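Local structure of inorganic pyrophosphatase (Neisseria gonorrhoeae, 5TEA) at residues Gly19-Gly24 and Glu169-Ile174; Pro62-Phe67 and Val81-Glu86; Thr71-Gly76 and Glu110-Ile115; Phe105-Glu110 and Gly157-Glu162. The protein probably catalyses the magnesium-dependent hydrolysis of inorganic pyrophosphate to two phosphate ions, working as a homohexamer in the cytoplasm. One frame throughout, in Å; residues are numbered along the deposited sequence.

Overall arrangement
All four contacts lie on or against the curved mixed sheet at the core of the pyrophosphatase fold. Interaction 1 joins the chain's beginning to helix 167-183 and so spans the other three in sequence. Interactions 2 and 3 alternate along the chain and adjoin through the parallel strands 80-83 and 110-119; their centres are about 16 Å apart. Interactions 3 and 4, about 11 Å apart centre to centre, share E110 and the hairpin of strands 94-107 and 110-119. The most distant pair is interactions 1 and 4, with centres about 22 Å apart. Interaction 3 holds the calcium ion, and Y65 of interaction 2 and D107 of interaction 4 border this site from strands 64-67 and 94-107.

Interaction 1: Gly19-Gly24 and Glu169-Ile174; sequences GDVDGG and EAKKVI
K171 comes to the flat peptide carbonyl of D22 from above its plane, NZ lying 38° out of it and donating to D22 O over 3.1 Å. A second planar group, the carboxylate of D20 just before the turn, is likewise met over a face, here by the backbone: G23 N donates to D20 OD1 at 2.8 Å from well above the carboxylate plane. This Asx motif overlaps a type I beta turn from V21 to G24, in which G24 N bonds to V21 O. The K171 chain is extended beyond CG (chi2 176°), which carries K171 CD past V21 O at 3.5 Å and K171 CE to within 3.9 Å of G24 CA before the ammonium group arrives at D22 O. About one turn further along the helix, I174 and V21 lie alongside each other with their side chains running in opposite senses, V21 CG1 3.8 Å from I174 CG2. V21 touches K175 and I178, while I174 leans on V99 and I115, and the turn leading into strand 25-32 is closed against helix 167-183. D22 OD1 and K171 NZ stay 6.4 Å apart, each charge having another partner: D22 forms a salt bridge with K175, and K171 one with E168. The contact combines an aliphatic patch with a charge-to-dipole bond, in which K171 divides its ammonium group between a carboxylate of its helix and a carbonyl of the turn.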
loop_
_atom_site.group_PDB
_atom_site.type_symbol
_atom_site.label_atom_id
_atom_site.label_comp_id
_atom_site.label_asym_id
_atom_site.label_seq_id
_atom_site.Cartn_x
_atom_site.Cartn_y
_atom_site.Cartn_z
ATOM N N GLY B 19 -2.016 -30.485 -14.957
ATOM C CA GLY B 19 -2.419 -31.021 -13.665
ATOM C C GLY B 19 -3.620 -31.951 -13.735
ATOM O O GLY B 19 -3.881 -32.572 -14.772
ATOM N N ASP B 20 -4.372 -32.045 -12.635
ATOM C CA ASP B 20 -5.434 -33.048 -12.478
ATOM C C ASP B 20 -6.762 -32.451 -12.940
ATOM O O ASP B 20 -7.621 -32.075 -12.142
ATOM C CB ASP B 20 -5.506 -33.523 -11.026
ATOM C CG ASP B 20 -6.522 -34.644 -10.811
ATOM O OD1 ASP B 20 -7.173 -35.080 -11.779
ATOM O OD2 ASP B 20 -6.671 -35.090 -9.656
ATOM N N VAL B 21 -6.935 -32.385 -14.265
ATOM C CA VAL B 21 -8.115 -31.728 -14.826
ATOM C C VAL B 21 -9.385 -32.424 -14.358
ATOM O O VAL B 21 -10.335 -31.777 -13.898
ATOM C CB VAL B 21 -8.031 -31.683 -16.362
ATOM C CG1 VAL B 21 -9.251 -30.966 -16.931
ATOM C CG2 VAL B 21 -6.741 -31.003 -16.792
ATOM N N ASP B 22 -9.423 -33.757 -14.473
ATOM C CA ASP B 22 -10.591 -34.519 -14.035
ATOM C C ASP B 22 -10.903 -34.272 -12.560
ATOM O O ASP B 22 -12.071 -34.145 -12.179
ATOM C CB ASP B 22 -10.368 -36.015 -14.272
ATOM C CG ASP B 22 -10.680 -36.442 -15.699
ATOM O OD1 ASP B 22 -11.186 -35.615 -16.478
ATOM O OD2 ASP B 22 -10.423 -37.616 -16.036
ATOM N N GLY B 23 -9.875 -34.196 -11.716
ATOM C CA GLY B 23 -10.112 -33.918 -10.310
ATOM C C GLY B 23 -10.430 -32.470 -9.989
ATOM O O GLY B 23 -10.773 -32.163 -8.842
ATOM N N GLY B 24 -10.321 -31.584 -10.967
ATOM C CA GLY B 24 -10.587 -30.174 -10.767
ATOM C C GLY B 24 -9.500 -29.405 -10.057
ATOM O O GLY B 24 -9.745 -28.274 -9.629
ATOM N N GLU B 169 -18.414 -27.758 -17.210
ATOM C CA GLU B 169 -18.180 -27.067 -18.477
ATOM C C GLU B 169 -16.755 -26.520 -18.552
ATOM O O GLU B 169 -16.123 -26.565 -19.617
ATOM C CB GLU B 169 -19.196 -25.934 -18.697
ATOM C CG GLU B 169 -19.037 -25.268 -20.088
ATOM C CD GLU B 169 -20.060 -24.172 -20.407
ATOM O OE1 GLU B 169 -20.075 -23.690 -21.565
ATOM O OE2 GLU B 169 -20.851 -23.789 -19.524
ATOM N N ALA B 170 -16.236 -25.987 -17.439
ATOM C CA ALA B 170 -14.857 -25.491 -17.431
ATOM C C ALA B 170 -13.865 -26.607 -17.739
ATOM O O ALA B 170 -12.901 -26.402 -18.483
ATOM C CB ALA B 170 -14.530 -24.845 -16.085
ATOM N N LYS B 171 -14.101 -27.808 -17.203
ATOM C CA LYS B 171 -13.214 -28.932 -17.497
ATOM C C LYS B 171 -13.234 -29.289 -18.976
ATOM O O LYS B 171 -12.203 -29.663 -19.546
ATOM C CB LYS B 171 -13.611 -30.148 -16.667
ATOM C CG LYS B 171 -13.251 -30.019 -15.203
ATOM C CD LYS B 171 -13.767 -31.216 -14.416
ATOM C CE LYS B 171 -13.687 -30.975 -12.914
ATOM N NZ LYS B 171 -14.338 -32.089 -12.158
ATOM N N LYS B 172 -14.405 -29.227 -19.605
ATOM C CA LYS B 172 -14.470 -29.547 -21.022
ATOM C C LYS B 172 -13.647 -28.555 -21.832
ATOM O O LYS B 172 -12.916 -28.945 -22.750
ATOM C CB LYS B 172 -15.925 -29.566 -21.481
ATOM C CG LYS B 172 -16.101 -29.888 -22.956
ATOM C CD LYS B 172 -17.570 -29.903 -23.343
ATOM C CE LYS B 172 -18.204 -28.535 -23.128
ATOM N NZ LYS B 172 -17.503 -27.456 -23.893
ATOM N N VAL B 173 -13.743 -27.270 -21.487
ATOM C CA VAL B 173 -12.940 -26.239 -22.149
ATOM C C VAL B 173 -11.453 -26.522 -21.974
ATOM O O VAL B 173 -10.678 -26.462 -22.933
ATOM C CB VAL B 173 -13.317 -24.851 -21.610
ATOM C CG1 VAL B 173 -12.337 -23.771 -22.125
ATOM C CG2 VAL B 173 -14.762 -24.519 -21.976
ATOM N N ILE B 174 -11.035 -26.855 -20.746
ATOM C CA ILE B 174 -9.628 -27.171 -20.494
ATOM C C ILE B 174 -9.186 -28.360 -21.340
ATOM O O ILE B 174 -8.140 -28.317 -21.998
ATOM C CB ILE B 174 -9.384 -27.423 -18.991
ATOM C CG1 ILE B 174 -9.624 -26.139 -18.187
ATOM C CG2 ILE B 174 -7.967 -27.903 -18.768
ATOM C CD1 ILE B 174 -9.732 -26.366 -16.645
#

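Interaction 2: Pro62-Phe67 and Val81-Glu86; sequences PTNYGF and VLLVTE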
loop_
_atom_site.group_PDB
_atom_site.type_symbol
_atom_site.label_atom_id
_atom_site.label_comp_id
_atom_site.label_asym_id
_atom_site.label_seq_id
_atom_site.Cartn_x
_atom_site.Cartn_y
_atom_site.Cartn_z
ATOM N N PRO B 62 -9.856 -7.069 -11.979
ATOM C CA PRO B 62 -10.624 -7.309 -10.747
ATOM C C PRO B 62 -10.222 -8.574 -10.008
ATOM O O PRO B 62 -10.564 -8.707 -8.822
ATOM C CB PRO B 62 -12.077 -7.406 -11.254
ATOM C CG PRO B 62 -11.933 -7.930 -12.668
ATOM C CD PRO B 62 -10.662 -7.307 -13.191
ATOM N N THR B 63 -9.540 -9.514 -10.668
ATOM C CA THR B 63 -8.992 -10.711 -10.036
ATOM C C THR B 63 -7.548 -10.846 -10.480
ATOM O O THR B 63 -7.103 -10.145 -11.379
ATOM C CB THR B 63 -9.743 -11.985 -10.445
ATOM O OG1 THR B 63 -9.395 -12.305 -11.802
ATOM C CG2 THR B 63 -11.259 -11.772 -10.347
ATOM N N ASN B 64 -6.816 -11.778 -9.876
ATOM C CA ASN B 64 -5.529 -12.125 -10.463
ATOM C C ASN B 64 -5.782 -12.755 -11.826
ATOM O O ASN B 64 -6.854 -13.316 -12.080
ATOM C CB ASN B 64 -4.751 -13.085 -9.561
ATOM C CG ASN B 64 -4.613 -12.567 -8.154
ATOM O OD1 ASN B 64 -3.807 -11.658 -7.883
ATOM N ND2 ASN B 64 -5.381 -13.144 -7.236
ATOM N N TYR B 65 -4.798 -12.641 -12.716
ATOM C CA TYR B 65 -4.945 -13.108 -14.088
ATOM C C TYR B 65 -3.782 -14.026 -14.426
ATOM O O TYR B 65 -2.621 -13.645 -14.258
ATOM C CB TYR B 65 -4.984 -11.917 -15.049
ATOM C CG TYR B 65 -5.516 -12.206 -16.433
ATOM C CD1 TYR B 65 -6.878 -12.099 -16.713
ATOM C CD2 TYR B 65 -4.656 -12.532 -17.476
ATOM C CE1 TYR B 65 -7.365 -12.339 -17.981
ATOM C CE2 TYR B 65 -5.141 -12.766 -18.756
ATOM C CZ TYR B 65 -6.496 -12.665 -18.995
ATOM O OH TYR B 65 -6.996 -12.884 -20.256
ATOM N N GLY B 66 -4.082 -15.235 -14.892
ATOM C CA GLY B 66 -3.007 -16.153 -15.230
ATOM C C GLY B 66 -3.313 -17.080 -16.387
ATOM O O GLY B 66 -4.238 -16.822 -17.160
ATOM N N PHE B 67 -2.569 -18.181 -16.510
ATOM C CA PHE B 67 -2.849 -19.129 -17.584
ATOM C C PHE B 67 -2.577 -20.547 -17.111
ATOM O O PHE B 67 -1.919 -20.775 -16.096
ATOM C CB PHE B 67 -2.022 -18.833 -18.839
ATOM C CG PHE B 67 -0.549 -19.116 -18.692
ATOM C CD1 PHE B 67 0.305 -18.170 -18.122
ATOM C CD2 PHE B 67 -0.007 -20.308 -19.149
ATOM C CE1 PHE B 67 1.667 -18.417 -18.003
ATOM C CE2 PHE B 67 1.362 -20.561 -19.021
ATOM C CZ PHE B 67 2.195 -19.612 -18.452
ATOM N N VAL B 81 -6.857 -17.626 -17.020
ATOM C CA VAL B 81 -7.375 -17.966 -15.697
ATOM C C VAL B 81 -7.676 -16.687 -14.930
ATOM O O VAL B 81 -6.827 -15.789 -14.862
ATOM C CB VAL B 81 -6.384 -18.823 -14.886
ATOM C CG1 VAL B 81 -6.938 -19.089 -13.470
ATOM C CG2 VAL B 81 -6.104 -20.142 -15.599
ATOM N N LEU B 82 -8.886 -16.609 -14.366
ATOM C CA LEU B 82 -9.253 -15.631 -13.351
ATOM C C LEU B 82 -9.099 -16.314 -11.994
ATOM O O LEU B 82 -9.881 -17.204 -11.653
ATOM C CB LEU B 82 -10.686 -15.145 -13.573
ATOM C CG LEU B 82 -10.982 -14.659 -15.005
ATOM C CD1 LEU B 82 -12.410 -14.131 -15.118
ATOM C CD2 LEU B 82 -9.982 -13.564 -15.423
ATOM N N LEU B 83 -8.077 -15.915 -11.230
ATOM C CA LEU B 83 -7.766 -16.525 -9.944
ATOM C C LEU B 83 -8.171 -15.559 -8.843
ATOM O O LEU B 83 -7.605 -14.461 -8.739
ATOM C CB LEU B 83 -6.280 -16.862 -9.847
ATOM C CG LEU B 83 -5.836 -17.462 -8.506
ATOM C CD1 LEU B 83 -6.303 -18.914 -8.408
ATOM C CD2 LEU B 83 -4.322 -17.353 -8.353
ATOM N N VAL B 84 -9.143 -15.960 -8.036
ATOM C CA VAL B 84 -9.743 -15.090 -7.028
ATOM C C VAL B 84 -9.059 -15.335 -5.688
ATOM O O VAL B 84 -9.026 -16.465 -5.196
ATOM C CB VAL B 84 -11.257 -15.325 -6.929
ATOM C CG1 VAL B 84 -11.873 -14.497 -5.795
ATOM C CG2 VAL B 84 -11.924 -15.023 -8.293
ATOM N N THR B 85 -8.503 -14.278 -5.101
ATOM C CA THR B 85 -7.910 -14.322 -3.773
ATOM C C THR B 85 -8.317 -13.062 -3.024
ATOM O O THR B 85 -8.722 -12.067 -3.625
ATOM C CB THR B 85 -6.364 -14.381 -3.797
ATOM O OG1 THR B 85 -5.855 -13.218 -4.461
ATOM C CG2 THR B 85 -5.836 -15.640 -4.493
ATOM N N GLU B 86 -8.154 -13.094 -1.702
ATOM C CA GLU B 86 -8.407 -11.889 -0.912
ATOM C C GLU B 86 -7.307 -10.846 -1.114
ATOM O O GLU B 86 -7.593 -9.644 -1.203
ATOM C CB GLU B 86 -8.550 -12.251 0.573
ATOM C CG GLU B 86 -9.930 -12.803 0.974
ATOM C CD GLU B 86 -10.075 -14.335 0.867
ATOM O OE1 GLU B 86 -9.141 -15.090 1.253
ATOM O OE2 GLU B 86 -11.154 -14.783 0.406
#
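N64 holds CG anti to its own carbonyl carbon (chi1 -53°) and turns its amide about chi2 (-76°), which brings ND2 across to residues 81-86. There it donates to T85 OG1, just past the end of the strand, at 2.8 Å, almost exactly in the amide plane, and to L83 O at 3.0 Å, reached from above the carbonyl plane. T85 OG1 has a further bond to Q87 O, and N64 OD1 accepts from the backbone of A34 and L89, so the whole amide is fixed in rotation. N64 O is also gripped twice: T63 OG1 (2.7 Å) and L83 N (3.0 Å) approach it from opposite faces of its plane. The L83 N bond belongs to an antiparallel ladder that continues at G66 and V81, where G66 N donates to V81 O at 2.8 Å and V81 N returns the bond to G66 O. On the face shared by Y65 and L82, L82 CD2 lies 3.7 Å from Y65 CD1; Y65 is a predicted substrate-binding residue. Strand 64-67 is flanked on its other edge by strand 25-32, and strand 80-83 by the parallel strand 110-119, while I143 and F147 of helix 137-149 pack over L82.

Interaction 3: Thr71-Gly76 and Glu110-Ile115; sequences TLDEDG and EVDDKI. With CA (calcium ion), chain I.
The side chains of D73 and D112 cross at about a right angle where they meet at one calcium ion, their carboxylate planes turned 77° against each other. Each uses a single oxygen: D73 OD2 binds the calcium ion at 2.4 Å and D112 OD1 at 2.3 Å. Sharing the metal is consistent with the close approach of D73 OD2 and D112 OD1, 2.9 Å. For D112 the reach comes from CG set anti to the backbone N (chi1 -167°), and its other oxygen, OD2, forms a salt bridge with K114 NZ at 2.8 Å; K114 NZ also donates to D112 O and to D80. This is the acidic metal site of the soluble pyrophosphatase family, built on a loop, which makes a type I beta turn from D73 to G76, and on the break in strand 110-119. D77, D80 and the carbonyl of E78 supply the remaining protein ligands, and two waters complete the shell. One water donates to D113 O at 2.6 Å, linking the metal to the backbone at that break. D75, a predicted magnesium ligand, does not bind the calcium ion here; its OD1, buried by the contact without a partner in the model, is 5.5 Å from D112 OD1.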
loop_
_atom_site.group_PDB
_atom_site.type_symbol
_atom_site.label_atom_id
_atom_site.label_comp_id
_atom_site.label_asym_id
_atom_site.label_seq_id
_atom_site.Cartn_x
_atom_site.Cartn_y
_atom_site.Cartn_z
ATOM N N THR B 71 -1.760 -25.528 -22.708
ATOM C CA THR B 71 -3.097 -25.413 -23.266
ATOM C C THR B 71 -3.077 -24.349 -24.359
ATOM O O THR B 71 -2.219 -23.463 -24.367
ATOM C CB THR B 71 -4.138 -25.045 -22.197
ATOM O OG1 THR B 71 -3.800 -23.786 -21.611
ATOM C CG2 THR B 71 -4.204 -26.113 -21.077
ATOM N N LEU B 72 -4.033 -24.443 -25.285
ATOM C CA LEU B 72 -4.169 -23.468 -26.364
ATOM C C LEU B 72 -5.635 -23.139 -26.608
ATOM O O LEU B 72 -6.455 -24.048 -26.767
ATOM C CB LEU B 72 -3.562 -23.990 -27.672
ATOM C CG LEU B 72 -2.047 -24.095 -27.830
ATOM C CD1 LEU B 72 -1.714 -24.463 -29.267
ATOM C CD2 LEU B 72 -1.373 -22.790 -27.429
ATOM N N ASP B 73 -5.950 -21.846 -26.674
ATOM C CA ASP B 73 -7.187 -21.388 -27.301
ATOM C C ASP B 73 -7.204 -21.752 -28.782
ATOM O O ASP B 73 -6.173 -22.064 -29.380
ATOM C CB ASP B 73 -7.327 -19.873 -27.185
ATOM C CG ASP B 73 -8.140 -19.437 -25.988
ATOM O OD1 ASP B 73 -8.840 -20.267 -25.372
ATOM O OD2 ASP B 73 -8.088 -18.229 -25.686
ATOM N N GLU B 74 -8.397 -21.661 -29.384
ATOM C CA GLU B 74 -8.567 -22.020 -30.791
ATOM C C GLU B 74 -7.748 -21.136 -31.727
ATOM O O GLU B 74 -7.506 -21.528 -32.875
ATOM C CB GLU B 74 -10.050 -21.960 -31.180
ATOM N N ASP B 75 -7.306 -19.965 -31.262
ATOM C CA ASP B 75 -6.484 -19.050 -32.047
ATOM C C ASP B 75 -4.988 -19.182 -31.771
ATOM O O ASP B 75 -4.198 -18.479 -32.411
ATOM C CB ASP B 75 -6.897 -17.608 -31.766
ATOM C CG ASP B 75 -6.639 -17.221 -30.327
ATOM O OD1 ASP B 75 -7.282 -17.822 -29.453
ATOM O OD2 ASP B 75 -5.768 -16.361 -30.068
ATOM N N GLY B 76 -4.580 -20.035 -30.826
ATOM C CA GLY B 76 -3.194 -20.119 -30.400
ATOM C C GLY B 76 -2.866 -19.351 -29.138
ATOM O O GLY B 76 -1.704 -19.354 -28.709
ATOM N N GLU B 110 -13.228 -13.903 -31.597
ATOM C CA GLU B 110 -12.688 -15.217 -31.267
ATOM C C GLU B 110 -13.175 -15.639 -29.892
ATOM O O GLU B 110 -13.397 -14.804 -29.013
ATOM C CB GLU B 110 -11.146 -15.217 -31.276
ATOM C CG GLU B 110 -10.511 -14.771 -32.604
ATOM C CD GLU B 110 -10.319 -15.914 -33.573
ATOM O OE1 GLU B 110 -9.696 -15.695 -34.632
ATOM O OE2 GLU B 110 -10.789 -17.034 -33.275
ATOM N N VAL B 111 -13.316 -16.952 -29.695
ATOM C CA VAL B 111 -13.569 -17.471 -28.360
ATOM C C VAL B 111 -12.338 -17.220 -27.502
ATOM O O VAL B 111 -11.208 -17.498 -27.920
ATOM C CB VAL B 111 -13.912 -18.969 -28.423
ATOM C CG1 VAL B 111 -14.073 -19.550 -27.005
ATOM C CG2 VAL B 111 -15.180 -19.190 -29.260
ATOM N N ASP B 112 -12.547 -16.682 -26.298
ATOM C CA ASP B 112 -11.438 -16.391 -25.386
ATOM C C ASP B 112 -11.888 -16.649 -23.945
ATOM O O ASP B 112 -11.861 -15.770 -23.088
ATOM C CB ASP B 112 -10.951 -14.956 -25.572
ATOM C CG ASP B 112 -9.621 -14.697 -24.886
ATOM O OD1 ASP B 112 -8.869 -15.666 -24.667
ATOM O OD2 ASP B 112 -9.337 -13.531 -24.548
ATOM N N ASP B 113 -12.305 -17.887 -23.682
ATOM C CA ASP B 113 -12.850 -18.254 -22.380
ATOM C C ASP B 113 -11.796 -18.112 -21.293
ATOM O O ASP B 113 -10.594 -18.228 -21.545
ATOM C CB ASP B 113 -13.354 -19.703 -22.385
ATOM C CG ASP B 113 -14.488 -19.934 -23.361
ATOM O OD1 ASP B 113 -15.225 -18.971 -23.661
ATOM O OD2 ASP B 113 -14.658 -21.097 -23.819
ATOM N N LYS B 114 -12.261 -17.916 -20.058
ATOM C CA LYS B 114 -11.381 -17.758 -18.907
ATOM C C LYS B 114 -11.871 -18.655 -17.778
ATOM O O LYS B 114 -13.028 -18.558 -17.358
ATOM C CB LYS B 114 -11.315 -16.283 -18.487
ATOM C CG LYS B 114 -11.087 -15.384 -19.716
ATOM C CD LYS B 114 -10.456 -14.058 -19.412
ATOM C CE LYS B 114 -10.504 -13.178 -20.659
ATOM N NZ LYS B 114 -9.722 -13.772 -21.781
ATOM N N ILE B 115 -11.011 -19.558 -17.333
ATOM C CA ILE B 115 -11.350 -20.495 -16.259
ATOM C C ILE B 115 -11.305 -19.739 -14.944
ATOM O O ILE B 115 -10.364 -18.977 -14.700
ATOM C CB ILE B 115 -10.364 -21.675 -16.247
ATOM C CG1 ILE B 115 -10.207 -22.260 -17.658
ATOM C CG2 ILE B 115 -10.819 -22.769 -15.268
ATOM C CD1 ILE B 115 -11.546 -22.768 -18.232
HETATM CA CA CA I . -6.948 -16.780 -24.226
HETATM O O HOH W 1 -8.409 -18.242 -23.006
HETATM O O HOH W 2 -6.386 -14.899 -23.846
#

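Interaction 4: Phe105-Glu110 and Gly157-Glu162; sequences FVDDGE and GTTKVE
V106 and K160 face each other as the hydrogen-bonded pair of an antiparallel ladder, with strand axes 4.8 Å apart and running at 165° to each other. Strand 159-165 is added here alongside the hairpin of strands 94-107 and 110-119, whose tight connection is a type I' beta turn from D107 to E110. V106 N and K160 O are 3.0 Å apart, the reverse bond from K160 N to V106 O is as long, and past the end of the regular ladder D108 N still donates to T158 O in the carbonyl plane. F105, T159 and V161 project from one face of the sheet. With chi1 at -174° F105 swings its ring away from its own N, and the ring lies along the facing backbone: CD1 comes within 3.2 Å of K160 O in an oblique approach, while V161 CA lies in plane at the ring edge. V161 CG2 adds an apolar contact to F105 CD1 at 3.7 Å, and Y150, a predicted substrate-binding residue, also touches F105. T159 CB meets the ring at CZ, while its hydroxyl is bonded away from this contact to N148 O. On the other face V106 spreads its two methyl groups, CG1 towards T158 CG2 and CG2 against the bent side chain of E162, whose OE2 lies 3.5 Å from V106 CG2. The hairpin end is tied across by a water that donates to D107 OD1 at 2.6 Å and to T158 O at 3.1 Å.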
loop_
_atom_site.group_PDB
_atom_site.type_symbol
_atom_site.label_atom_id
_atom_site.label_comp_id
_atom_site.label_asym_id
_atom_site.label_seq_id
_atom_site.Cartn_x
_atom_site.Cartn_y
_atom_site.Cartn_z
ATOM N N PHE B 105 -16.454 -16.254 -23.065
ATOM C CA PHE B 105 -16.094 -14.888 -23.426
ATOM C C PHE B 105 -15.669 -14.846 -24.882
ATOM O O PHE B 105 -14.962 -15.735 -25.364
ATOM C CB PHE B 105 -14.975 -14.384 -22.514
ATOM C CG PHE B 105 -14.620 -12.935 -22.701
ATOM C CD1 PHE B 105 -15.538 -11.934 -22.430
ATOM C CD2 PHE B 105 -13.343 -12.580 -23.096
ATOM C CE1 PHE B 105 -15.193 -10.586 -22.596
ATOM C CE2 PHE B 105 -12.974 -11.239 -23.248
ATOM C CZ PHE B 105 -13.904 -10.245 -22.996
ATOM N N VAL B 106 -16.097 -13.797 -25.571
ATOM C CA VAL B 106 -15.731 -13.567 -26.955
ATOM C C VAL B 106 -14.990 -12.245 -27.006
ATOM O O VAL B 106 -15.466 -11.238 -26.467
ATOM C CB VAL B 106 -16.965 -13.563 -27.875
ATOM C CG1 VAL B 106 -16.567 -13.184 -29.296
ATOM C CG2 VAL B 106 -17.625 -14.950 -27.847
ATOM N N ASP B 107 -13.816 -12.263 -27.622
ATOM C CA ASP B 107 -12.918 -11.110 -27.684
ATOM C C ASP B 107 -12.480 -10.995 -29.132
ATOM O O ASP B 107 -11.826 -11.906 -29.653
ATOM C CB ASP B 107 -11.716 -11.319 -26.755
ATOM C CG ASP B 107 -10.840 -10.082 -26.611
ATOM O OD1 ASP B 107 -10.907 -9.167 -27.450
ATOM O OD2 ASP B 107 -10.056 -10.040 -25.638
ATOM N N ASP B 108 -12.879 -9.905 -29.791
ATOM C CA ASP B 108 -12.441 -9.595 -31.155
ATOM C C ASP B 108 -12.801 -10.705 -32.145
ATOM O O ASP B 108 -12.044 -11.011 -33.071
ATOM C CB ASP B 108 -10.938 -9.288 -31.194
ATOM C CG ASP B 108 -10.525 -8.551 -32.459
ATOM O OD1 ASP B 108 -11.304 -7.692 -32.952
ATOM O OD2 ASP B 108 -9.411 -8.819 -32.961
ATOM N N GLY B 109 -13.999 -11.263 -32.002
ATOM C CA GLY B 109 -14.452 -12.269 -32.948
ATOM C C GLY B 109 -13.937 -13.675 -32.697
ATOM O O GLY B 109 -14.162 -14.559 -33.534
ATOM N N GLU B 110 -13.228 -13.903 -31.597
ATOM C CA GLU B 110 -12.688 -15.217 -31.267
ATOM C C GLU B 110 -13.175 -15.639 -29.892
ATOM O O GLU B 110 -13.397 -14.804 -29.013
ATOM C CB GLU B 110 -11.146 -15.217 -31.276
ATOM C CG GLU B 110 -10.511 -14.771 -32.604
ATOM C CD GLU B 110 -10.319 -15.914 -33.573
ATOM O OE1 GLU B 110 -9.696 -15.695 -34.632
ATOM O OE2 GLU B 110 -10.789 -17.034 -33.275
ATOM N N GLY B 157 -13.491 -4.377 -31.488
ATOM C CA GLY B 157 -14.161 -5.653 -31.653
ATOM C C GLY B 157 -14.953 -5.992 -30.413
ATOM O O GLY B 157 -14.850 -5.329 -29.379
ATOM N N THR B 158 -15.748 -7.053 -30.532
ATOM C CA THR B 158 -16.581 -7.494 -29.426
ATOM C C THR B 158 -15.729 -7.774 -28.191
ATOM O O THR B 158 -14.603 -8.269 -28.300
ATOM C CB THR B 158 -17.357 -8.748 -29.840
ATOM O OG1 THR B 158 -18.353 -8.395 -30.814
ATOM C CG2 THR B 158 -18.019 -9.408 -28.633
ATOM N N THR B 159 -16.245 -7.370 -27.027
ATOM C CA THR B 159 -15.803 -7.846 -25.716
ATOM C C THR B 159 -17.093 -8.241 -25.004
ATOM O O THR B 159 -17.797 -7.372 -24.482
ATOM C CB THR B 159 -15.030 -6.783 -24.910
ATOM O OG1 THR B 159 -15.830 -5.591 -24.771
ATOM C CG2 THR B 159 -13.707 -6.425 -25.592
ATOM N N LYS B 160 -17.427 -9.532 -24.990
ATOM C CA LYS B 160 -18.745 -9.946 -24.522
ATOM C C LYS B 160 -18.650 -11.206 -23.686
ATOM O O LYS B 160 -18.228 -12.255 -24.182
ATOM C CB LYS B 160 -19.709 -10.182 -25.682
ATOM C CG LYS B 160 -21.109 -10.589 -25.240
ATOM C CD LYS B 160 -21.675 -9.587 -24.244
ATOM C CE LYS B 160 -23.150 -9.859 -23.943
ATOM N NZ LYS B 160 -23.675 -8.926 -22.893
ATOM N N VAL B 161 -19.094 -11.108 -22.440
ATOM C CA VAL B 161 -19.297 -12.286 -21.598
ATOM C C VAL B 161 -20.624 -12.925 -21.984
ATOM O O VAL B 161 -21.689 -12.315 -21.826
ATOM C CB VAL B 161 -19.275 -11.918 -20.109
ATOM C CG1 VAL B 161 -19.583 -13.172 -19.272
ATOM C CG2 VAL B 161 -17.916 -11.275 -19.724
ATOM N N GLU B 162 -20.559 -14.153 -22.506
ATOM C CA GLU B 162 -21.724 -14.827 -23.063
ATOM C C GLU B 162 -22.511 -15.594 -22.017
ATOM O O GLU B 162 -23.739 -15.682 -22.124
ATOM C CB GLU B 162 -21.302 -15.803 -24.161
ATOM C CG GLU B 162 -20.527 -15.158 -25.294
ATOM C CD GLU B 162 -21.406 -14.329 -26.223
ATOM O OE1 GLU B 162 -22.613 -14.178 -25.948
ATOM O OE2 GLU B 162 -20.886 -13.828 -27.237
HETATM O O HOH W 3 -11.744 -7.000 -28.663
#